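PDB 5IJA: hydrogenase-specific maturation endopeptidase from Thermococcus kodakarensis, which probably acts as an endopeptidase that trims the C-terminal extension of a [NiFe] hydrogenase large subunit late in maturation, so activating that enzyme. Local coordinates for residues G9-K14 / A22-A27; A18-G23 / V33-T38; V69-G74 / V140-K145; E75-K80 / A110-I115. All coordinates share one frame; numbering follows the deposited sequence.

From the N terminus, contact 1 closes the turn after strand 3-8 back onto helix 18-28. Contact 2 begins on that helix before contact 1 has ended, so the two interlock and share Ala-22 and Gly-23; it lays the helix on strand 33-37, an outermost strand of the sheet. Much further on, contact 3 joins the other outermost strand, 69-73, to helix 130-146 and so closes the longest loop. Contact 4, helix 76-80 on strand 111-118, is nested within it. Backbone hydrogen bonding between strands 69-73 and 111-118 connects contacts 3 and 4, whereas Leu-26 packing on Val-140 and Ala-143 connects contacts 1 and 3.

Contact 1 of 4, residues G9-K14 / A22-A27; sequences GNELMK and AGRILA
A two-pronged carboxylate-guanidinium salt bridge between Glu-11 and Arg-24 fastens the turn after strand 3-8 to the helix that follows it. The two groups pair end-on: OE2 of Glu-11 lies 3.0 Å from NH2 of Arg-24, and OE1 of Glu-11 lies 3.2 Å from NH1 of Arg-24. Neither bond is straight. The better one opens to only 139° at the hydrogen, and the two planes are turned 49° against each other; both bonds are weak by their angles at the hydrogen, and the attraction is probably mostly electrostatic. Glu-11 reaches out fully extended, its CG opposite the backbone N (chi1 -167°); Arg-24 is likewise extended from CG to NE, and the two chains meet at about a right angle. On the far side of the guanidinium, NE of Arg-24 has a second, long and weak ion pair with Glu-35, while the stem of Glu-11 rests on Leu-20 and Lys-21.

The acid sits within a well-defined turn. Residues Asn-10 to Met-13 form a type I beta turn closed by Met-13 N to Asn-10 O at 3.2 Å. Asn-10 adds an Asx turn, its OD1 accepting from Leu-12 N at 3.1 Å, with the donor well above the carbonyl plane. Both bonds shape the backbone around Glu-11, from which its side chain leaves toward the helix. The bridge lies at the surface. Turn and salt bridge together tie down the strand-to-helix loop of the first beta-alpha-beta unit in the hydrogenase maturation protease fold.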
# COMPACT_ATOMS: atom_id res chain seq x y z
N GLY A 9 -5.57 -3.31 -2.55
CA GLY A 9 -6.92 -2.79 -2.58
C GLY A 9 -7.82 -3.53 -3.56
O GLY A 9 -7.42 -4.48 -4.22
N ASN A 10 -9.07 -3.07 -3.62
CA ASN A 10 -10.07 -3.60 -4.54
C ASN A 10 -10.66 -2.43 -5.33
O ASN A 10 -11.32 -1.56 -4.76
CB ASN A 10 -11.15 -4.36 -3.78
CG ASN A 10 -12.20 -4.97 -4.71
OD1 ASN A 10 -12.11 -4.88 -5.94
ND2 ASN A 10 -13.19 -5.62 -4.10
N GLU A 11 -10.39 -2.42 -6.62
CA GLU A 11 -10.79 -1.31 -7.46
C GLU A 11 -12.30 -1.21 -7.63
O GLU A 11 -12.83 -0.15 -7.99
CB GLU A 11 -10.13 -1.45 -8.82
CG GLU A 11 -10.21 -0.20 -9.68
CD GLU A 11 -9.87 -0.47 -11.12
OE1 GLU A 11 -9.85 0.50 -11.92
OE2 GLU A 11 -9.64 -1.65 -11.46
N LEU A 12 -13.01 -2.30 -7.38
CA LEU A 12 -14.46 -2.30 -7.56
C LEU A 12 -15.22 -1.78 -6.33
O LEU A 12 -16.45 -1.82 -6.29
CB LEU A 12 -14.93 -3.71 -7.91
CG LEU A 12 -14.96 -4.08 -9.40
CD1 LEU A 12 -13.60 -4.02 -10.06
CD2 LEU A 12 -15.60 -5.47 -9.60
N MET A 13 -14.50 -1.29 -5.33
CA MET A 13 -15.16 -0.83 -4.11
C MET A 13 -14.81 0.63 -3.82
O MET A 13 -14.57 1.01 -2.66
CB MET A 13 -14.78 -1.71 -2.91
CG MET A 13 -15.36 -3.11 -2.99
SD MET A 13 -17.15 -3.09 -3.24
CE MET A 13 -17.73 -2.68 -1.60
N LYS A 14 -14.79 1.41 -4.89
CA LYS A 14 -14.62 2.86 -4.84
C LYS A 14 -13.27 3.27 -4.27
O LYS A 14 -12.23 3.05 -4.89
CB LYS A 14 -15.75 3.52 -4.04
CG LYS A 14 -17.04 3.70 -4.82
CD LYS A 14 -18.02 4.57 -4.04
CE LYS A 14 -19.31 4.80 -4.82
NZ LYS A 14 -19.05 5.04 -6.27
N ALA A 22 -3.06 4.88 -7.08
CA ALA A 22 -1.73 5.42 -6.80
C ALA A 22 -0.65 4.57 -7.47
O ALA A 22 0.27 5.09 -8.11
CB ALA A 22 -1.52 5.50 -5.32
N GLY A 23 -0.78 3.25 -7.36
CA GLY A 23 0.14 2.34 -8.02
C GLY A 23 0.20 2.49 -9.54
O GLY A 23 1.28 2.54 -10.14
N ARG A 24 -0.96 2.59 -10.16
CA ARG A 24 -1.00 2.79 -11.61
C ARG A 24 -0.33 4.11 -12.01
O ARG A 24 0.39 4.15 -13.00
CB ARG A 24 -2.44 2.74 -12.11
CG ARG A 24 -3.07 1.37 -11.95
CD ARG A 24 -4.28 1.16 -12.85
NE ARG A 24 -4.95 -0.09 -12.51
CZ ARG A 24 -6.10 -0.16 -11.85
NH1 ARG A 24 -6.71 0.96 -11.47
NH2 ARG A 24 -6.64 -1.34 -11.57
N ILE A 25 -0.55 5.17 -11.24
CA ILE A 25 0.13 6.44 -11.52
C ILE A 25 1.64 6.27 -11.43
O ILE A 25 2.38 6.75 -12.28
CB ILE A 25 -0.30 7.55 -10.55
CG1 ILE A 25 -1.77 7.92 -10.74
CG2 ILE A 25 0.54 8.80 -10.74
CD1 ILE A 25 -2.29 8.88 -9.68
N LEU A 26 2.11 5.60 -10.38
CA LEU A 26 3.53 5.36 -10.23
C LEU A 26 4.07 4.45 -11.35
O LEU A 26 5.18 4.67 -11.83
CB LEU A 26 3.81 4.75 -8.85
CG LEU A 26 3.53 5.71 -7.69
CD1 LEU A 26 3.33 4.94 -6.40
CD2 LEU A 26 4.66 6.73 -7.56
N ALA A 27 3.28 3.47 -11.77
CA ALA A 27 3.71 2.56 -12.84
C ALA A 27 3.90 3.33 -14.15
O ALA A 27 4.89 3.14 -14.86
CB ALA A 27 2.71 1.41 -13.02

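Contact 2 of 4, residues A18-G23 / V33-T38; sequences AGLKAG and VLEVGT
Helix-on-strand packing joins Leu-20 and Gly-23 to Val-33, Glu-35 and Gly-37 within the beta-alpha-beta unit of strand 3-8, helix 18-28 and strand 33-37. The short helical segment runs almost antiparallel to the strand, at 163° between their directions, as expected of the helix in a beta-alpha-beta crossover. Their axes approach to 9.2 Å. No direct hydrogen bond spans the gap, and the contact rests on van der Waals contact and one bridging water.

At the end nearer the connecting loop the backbone itself comes close. Gly-23 presents no side chain, and its CA is 6.3 Å from the CA of Val-33. Both methyls of Val-33 rest against the carbonyl O of Gly-23, CG1 and CG2 each 3.7 Å from it. Val-33 also packs against Leu-26 and Ala-27, further along the same helix.

At the other end Leu-20 projects across the strand. Its CD2 lies 3.5 Å from CG of Glu-35 and 4.1 Å from CA of Gly-37, while CD1 of Leu-20 is 3.9 Å from OE2 of Glu-35. Glu-35 sets out with CG opposite its backbone N (chi1 -164°), which lays its aliphatic stem across the leucine at about a right angle and carries the carboxylate up beside the helix. There a water molecule bridges the two elements: it donates to O of Leu-20 at 2.8 Å and to OE1 of Glu-35 at 2.9 Å, spending both of its hydrogens on the pair.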
# COMPACT_ATOMS: atom_id res chain seq x y z
N ALA A 18 -7.98 3.00 -3.91
CA ALA A 18 -7.09 4.17 -3.89
C ALA A 18 -5.63 3.74 -4.04
O ALA A 18 -4.86 4.34 -4.81
CB ALA A 18 -7.28 4.94 -2.63
N GLY A 19 -5.26 2.68 -3.33
CA GLY A 19 -3.92 2.12 -3.44
C GLY A 19 -3.55 1.71 -4.84
O GLY A 19 -2.43 1.97 -5.30
N LEU A 20 -4.49 1.07 -5.55
CA LEU A 20 -4.25 0.62 -6.91
C LEU A 20 -4.10 1.81 -7.85
O LEU A 20 -3.26 1.78 -8.75
CB LEU A 20 -5.39 -0.30 -7.39
CG LEU A 20 -5.69 -1.54 -6.55
CD1 LEU A 20 -6.76 -2.41 -7.20
CD2 LEU A 20 -4.43 -2.37 -6.30
N LYS A 21 -4.88 2.86 -7.63
CA LYS A 21 -4.83 4.02 -8.50
C LYS A 21 -3.49 4.74 -8.33
O LYS A 21 -2.86 5.16 -9.30
CB LYS A 21 -5.99 4.98 -8.21
CG LYS A 21 -7.16 4.86 -9.19
CD LYS A 21 -8.28 3.96 -8.67
CE LYS A 21 -9.48 3.95 -9.63
NZ LYS A 21 -10.68 3.25 -9.06
N ALA A 22 -3.06 4.88 -7.08
CA ALA A 22 -1.73 5.42 -6.80
C ALA A 22 -0.65 4.57 -7.47
O ALA A 22 0.27 5.09 -8.11
CB ALA A 22 -1.52 5.50 -5.32
N GLY A 23 -0.78 3.25 -7.36
CA GLY A 23 0.14 2.34 -8.02
C GLY A 23 0.20 2.49 -9.54
O GLY A 23 1.28 2.54 -10.14
N VAL A 33 6.27 -1.25 -9.86
CA VAL A 33 5.02 -1.45 -9.13
C VAL A 33 4.42 -2.82 -9.35
O VAL A 33 4.19 -3.25 -10.49
CB VAL A 33 3.97 -0.40 -9.54
CG1 VAL A 33 2.65 -0.64 -8.79
CG2 VAL A 33 4.49 0.98 -9.28
N LEU A 34 4.13 -3.52 -8.26
CA LEU A 34 3.38 -4.77 -8.35
C LEU A 34 1.97 -4.53 -7.86
O LEU A 34 1.76 -4.11 -6.71
CB LEU A 34 4.02 -5.90 -7.53
CG LEU A 34 3.18 -7.19 -7.48
CD1 LEU A 34 3.15 -7.89 -8.85
CD2 LEU A 34 3.63 -8.15 -6.37
N GLU A 35 0.99 -4.81 -8.71
CA GLU A 35 -0.38 -4.70 -8.24
C GLU A 35 -0.76 -5.99 -7.51
O GLU A 35 -1.04 -7.02 -8.11
CB GLU A 35 -1.32 -4.39 -9.40
CG GLU A 35 -2.68 -3.90 -8.94
CD GLU A 35 -3.57 -3.40 -10.08
OE1 GLU A 35 -3.16 -2.50 -10.85
OE2 GLU A 35 -4.70 -3.92 -10.20
N VAL A 36 -0.71 -5.92 -6.19
CA VAL A 36 -1.00 -7.08 -5.36
C VAL A 36 -2.51 -7.28 -5.25
O VAL A 36 -3.00 -8.41 -5.28
CB VAL A 36 -0.41 -6.92 -3.95
CG1 VAL A 36 -0.95 -7.98 -3.00
CG2 VAL A 36 1.12 -6.95 -4.02
N GLY A 37 -3.24 -6.18 -5.13
CA GLY A 37 -4.67 -6.25 -4.92
C GLY A 37 -4.99 -6.86 -3.58
O GLY A 37 -4.81 -6.22 -2.54
N THR A 38 -5.46 -8.11 -3.59
CA THR A 38 -5.80 -8.81 -2.35
C THR A 38 -5.07 -10.14 -2.24
O THR A 38 -5.44 -10.98 -1.42
CB THR A 38 -7.32 -9.08 -2.24
OG1 THR A 38 -7.77 -9.81 -3.39
CG2 THR A 38 -8.11 -7.77 -2.13
O HOH W 1 -1.80 -0.55 -9.11

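Contact 3 of 4, residues V69-G74 / V140-K145; sequences VVHFSG and VEIAEK
Ile-142 of helix 130-146 sends one branch to each of two alternate residues of strand 69-73, Val-69 and His-71. Its first torsion (chi1 -61°) sets the long CG1 arm beside the backbone N and CG2 opposite that N, so the branches diverge. The arm continues straight on (chi2 176°), and its terminal CD1 meets CG1 of Val-69 at 3.9 Å, a purely apolar touch. The CG2 methyl turns to His-71 instead, lying 3.6 Å from ND1 of His-71 and 4.0 Å from both CG and CE1 of that ring. It approaches the ring obliquely.

In the strand, the imidazole of His-71 reaches out with CG opposite its backbone N (chi1 171°). Ile-142 runs alongside Val-69 and His-71, pointing the opposite way to each. The backbones stay well apart, with 8.1 Å between the CA atoms of His-71 and Ile-142, so side chains alone span the gap. The polar business of the histidine lies on its other nitrogen, NE2, which hydrogen-bonds ND1 of His-113 in the neighbouring strand.

Ile-115 of that strand also touches Val-69 and Ile-142. Val-70 and Phe-72 point to the opposite face, toward other packing. This is the strand alternation of a sheet covered by helices on both faces, here at its antiparallel border strand.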
# COMPACT_ATOMS: atom_id res chain seq x y z
N VAL A 69 -3.65 11.05 4.43
CA VAL A 69 -2.69 9.99 4.18
C VAL A 69 -1.75 9.79 5.38
O VAL A 69 -1.26 10.75 5.97
CB VAL A 69 -1.86 10.29 2.93
CG1 VAL A 69 -0.79 9.24 2.74
CG2 VAL A 69 -2.76 10.38 1.69
N VAL A 70 -1.54 8.52 5.75
CA VAL A 70 -0.57 8.18 6.78
C VAL A 70 0.63 7.50 6.15
O VAL A 70 0.52 6.91 5.07
CB VAL A 70 -1.17 7.25 7.84
CG1 VAL A 70 -2.34 7.92 8.51
CG2 VAL A 70 -1.60 5.93 7.20
N HIS A 71 1.77 7.58 6.83
CA HIS A 71 3.01 6.95 6.38
C HIS A 71 3.78 6.43 7.57
O HIS A 71 4.32 7.21 8.35
CB HIS A 71 3.87 7.93 5.58
CG HIS A 71 5.24 7.43 5.26
ND1 HIS A 71 6.29 8.27 4.94
CD2 HIS A 71 5.75 6.17 5.20
CE1 HIS A 71 7.37 7.56 4.71
NE2 HIS A 71 7.07 6.28 4.86
N PHE A 72 3.85 5.11 7.69
CA PHE A 72 4.59 4.47 8.76
C PHE A 72 5.67 3.57 8.18
O PHE A 72 5.58 3.15 7.02
CB PHE A 72 3.66 3.65 9.66
CG PHE A 72 2.43 4.39 10.09
CD1 PHE A 72 2.53 5.62 10.73
CD2 PHE A 72 1.17 3.86 9.86
CE1 PHE A 72 1.40 6.30 11.13
CE2 PHE A 72 0.04 4.53 10.25
CZ PHE A 72 0.15 5.75 10.89
N SER A 73 6.68 3.25 8.97
CA SER A 73 7.69 2.31 8.50
C SER A 73 8.25 1.46 9.62
O SER A 73 8.22 1.85 10.79
CB SER A 73 8.83 3.04 7.79
OG SER A 73 9.61 3.77 8.71
N GLY A 74 8.77 0.29 9.26
CA GLY A 74 9.40 -0.59 10.23
C GLY A 74 8.42 -1.17 11.23
O GLY A 74 7.25 -1.42 10.90
N VAL A 140 1.19 9.41 -3.85
CA VAL A 140 2.15 9.29 -4.95
C VAL A 140 3.41 10.11 -4.67
O VAL A 140 4.53 9.66 -4.93
CB VAL A 140 1.51 9.72 -6.28
CG1 VAL A 140 2.58 9.85 -7.40
CG2 VAL A 140 0.46 8.71 -6.68
N GLU A 141 3.22 11.30 -4.10
CA GLU A 141 4.35 12.18 -3.75
C GLU A 141 5.27 11.57 -2.71
O GLU A 141 6.49 11.63 -2.83
CB GLU A 141 3.85 13.52 -3.22
CG GLU A 141 3.21 14.41 -4.25
CD GLU A 141 2.75 15.71 -3.63
OE1 GLU A 141 3.40 16.16 -2.66
OE2 GLU A 141 1.73 16.28 -4.09
N ILE A 142 4.68 10.98 -1.67
CA ILE A 142 5.45 10.29 -0.64
C ILE A 142 6.23 9.13 -1.24
O ILE A 142 7.41 8.96 -0.97
CB ILE A 142 4.53 9.79 0.50
CG1 ILE A 142 3.82 10.97 1.16
CG2 ILE A 142 5.33 9.00 1.54
CD1 ILE A 142 2.82 10.58 2.24
N ALA A 143 5.57 8.33 -2.07
CA ALA A 143 6.22 7.16 -2.64
C ALA A 143 7.40 7.52 -3.56
O ALA A 143 8.40 6.81 -3.60
CB ALA A 143 5.20 6.33 -3.41
N GLU A 144 7.27 8.61 -4.32
CA GLU A 144 8.35 9.02 -5.23
C GLU A 144 9.60 9.40 -4.44
O GLU A 144 10.72 9.11 -4.86
CB GLU A 144 7.90 10.18 -6.14
CG GLU A 144 6.82 9.79 -7.14
CD GLU A 144 6.83 10.64 -8.41
OE1 GLU A 144 7.82 10.57 -9.18
OE2 GLU A 144 5.85 11.38 -8.64
N LYS A 145 9.39 10.06 -3.31
CA LYS A 145 10.49 10.35 -2.40
C LYS A 145 11.15 9.07 -1.87
O LYS A 145 12.38 9.01 -1.78
CB LYS A 145 10.00 11.22 -1.24
CG LYS A 145 9.39 12.52 -1.72
CD LYS A 145 8.78 13.38 -0.62
CE LYS A 145 8.39 14.74 -1.22
NZ LYS A 145 7.34 15.45 -0.44

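Contact 4 of 4, residues E75-K80 / A110-I115; sequences EEIFEK and AEIHFI
With chi1 at -62°, Ile-77 swings CG1 to the side of its own backbone N, and the arm then runs on extended to plant CD1 against strand 111-118, between Ile-112 and Phe-114. That methyl does most of the touching: it lies 3.6 Å from O of Ile-112, 3.7 Å from CG2 of Ile-112 and 3.9 Å from CB of Phe-114. The second branch, CG2 of Ile-77, adds a 4.0 Å touch to the same CB of Phe-114. Phe-114 holds its CG opposite the backbone N (chi1 179°), which carries the ring off, so that Ile-77 meets chiefly its CB. Ile-112 is crossed at about a right angle. The CA atoms of Ile-77 and Phe-114 are 6.7 Å apart, and the segment axes approach to 9.3 Å. No hydrogen bond crosses; the contact is buried apolar packing, continued by Phe-72 against Ile-77 and by Met-101 of helix 88-103 against Ile-112.

The other face of the strand carries His-113, with Ile-115 beside it. His-113 points away from helix 76-80, and its NE2 donates to OE2 of Glu-111, two residues back, at 2.7 Å and 159°. The carboxylate oxygen sits close to the plane of the imidazole, while the donor stands above the carboxylate plane. With ND1 held by NE2 of His-71, both ring nitrogens are bonded, which fixes the rotation of the ring. Alternation of side chains along the strand thus sends Ile-112 and Phe-114 to the layer of helices 76-80 and 88-103 and His-113 and Ile-115 to helix 130-146, as expected of a three-layer alpha/beta/alpha sandwich.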
# COMPACT_ATOMS: atom_id res chain seq x y z
N GLU A 75 8.88 -1.38 12.46
CA GLU A 75 8.04 -2.00 13.49
C GLU A 75 6.82 -1.13 13.80
O GLU A 75 5.77 -1.63 14.20
CB GLU A 75 8.85 -2.26 14.76
N GLU A 76 6.96 0.17 13.57
CA GLU A 76 5.89 1.14 13.77
C GLU A 76 4.61 0.77 13.02
O GLU A 76 3.52 1.06 13.49
CB GLU A 76 6.36 2.53 13.32
CG GLU A 76 5.42 3.69 13.67
CD GLU A 76 5.76 4.98 12.93
OE1 GLU A 76 6.31 4.91 11.80
OE2 GLU A 76 5.47 6.08 13.46
N ILE A 77 4.76 0.15 11.85
CA ILE A 77 3.61 -0.21 11.02
C ILE A 77 2.63 -1.09 11.78
O ILE A 77 1.42 -0.87 11.76
CB ILE A 77 4.03 -0.95 9.73
CG1 ILE A 77 4.93 -0.08 8.87
CG2 ILE A 77 2.81 -1.40 8.94
CD1 ILE A 77 5.44 -0.80 7.64
N PHE A 78 3.18 -2.09 12.46
CA PHE A 78 2.35 -3.09 13.12
C PHE A 78 1.76 -2.53 14.43
O PHE A 78 0.67 -2.92 14.82
CB PHE A 78 3.16 -4.37 13.36
CG PHE A 78 3.72 -4.96 12.08
CD1 PHE A 78 2.89 -5.64 11.19
CD2 PHE A 78 5.06 -4.82 11.75
CE1 PHE A 78 3.39 -6.17 10.00
CE2 PHE A 78 5.57 -5.36 10.57
CZ PHE A 78 4.73 -6.04 9.69
N GLU A 79 2.47 -1.61 15.08
CA GLU A 79 1.92 -0.92 16.25
C GLU A 79 0.73 -0.04 15.86
O GLU A 79 -0.24 0.07 16.59
CB GLU A 79 3.00 -0.09 16.94
N LYS A 80 0.84 0.65 14.73
CA LYS A 80 -0.23 1.47 14.22
C LYS A 80 -1.47 0.74 13.75
O LYS A 80 -2.57 1.17 13.96
CB LYS A 80 0.27 2.38 13.12
CG LYS A 80 1.36 3.32 13.56
CD LYS A 80 0.83 4.36 14.52
CE LYS A 80 1.90 5.36 14.89
NZ LYS A 80 1.35 6.73 15.06
N ALA A 110 14.32 -6.44 4.30
CA ALA A 110 14.00 -5.24 3.53
C ALA A 110 13.34 -4.17 4.38
O ALA A 110 12.64 -4.48 5.35
CB ALA A 110 13.09 -5.60 2.34
N GLU A 111 13.54 -2.91 4.00
CA GLU A 111 12.93 -1.78 4.69
C GLU A 111 11.48 -1.64 4.25
O GLU A 111 11.22 -1.44 3.07
CB GLU A 111 13.70 -0.51 4.39
CG GLU A 111 13.24 0.72 5.14
CD GLU A 111 14.07 1.94 4.76
OE1 GLU A 111 15.20 1.75 4.25
OE2 GLU A 111 13.59 3.07 4.95
N ILE A 112 10.54 -1.75 5.18
CA ILE A 112 9.12 -1.71 4.81
C ILE A 112 8.48 -0.38 5.17
O ILE A 112 8.61 0.10 6.29
CB ILE A 112 8.32 -2.82 5.50
CG1 ILE A 112 9.04 -4.17 5.40
CG2 ILE A 112 6.89 -2.88 4.90
CD1 ILE A 112 9.25 -4.67 3.99
N HIS A 113 7.74 0.18 4.22
CA HIS A 113 7.00 1.42 4.39
C HIS A 113 5.54 1.19 4.07
O HIS A 113 5.22 0.41 3.17
CB HIS A 113 7.56 2.52 3.46
CG HIS A 113 8.89 3.04 3.88
ND1 HIS A 113 9.04 4.21 4.58
CD2 HIS A 113 10.14 2.54 3.70
CE1 HIS A 113 10.32 4.42 4.82
NE2 HIS A 113 11.01 3.43 4.29
N PHE A 114 4.66 1.87 4.79
CA PHE A 114 3.21 1.72 4.60
C PHE A 114 2.64 3.10 4.39
O PHE A 114 2.80 3.99 5.22
CB PHE A 114 2.53 1.04 5.81
CG PHE A 114 1.05 0.88 5.66
CD1 PHE A 114 0.19 1.89 6.06
CD2 PHE A 114 0.51 -0.27 5.11
CE1 PHE A 114 -1.19 1.75 5.90
CE2 PHE A 114 -0.87 -0.42 4.95
CZ PHE A 114 -1.72 0.60 5.35
N ILE A 115 1.95 3.27 3.26
CA ILE A 115 1.23 4.49 2.98
C ILE A 115 -0.25 4.16 2.96
O ILE A 115 -0.69 3.33 2.14
CB ILE A 115 1.65 5.10 1.64
CG1 ILE A 115 3.16 5.29 1.61
CG2 ILE A 115 0.91 6.43 1.42
CD1 ILE A 115 3.69 5.77 0.23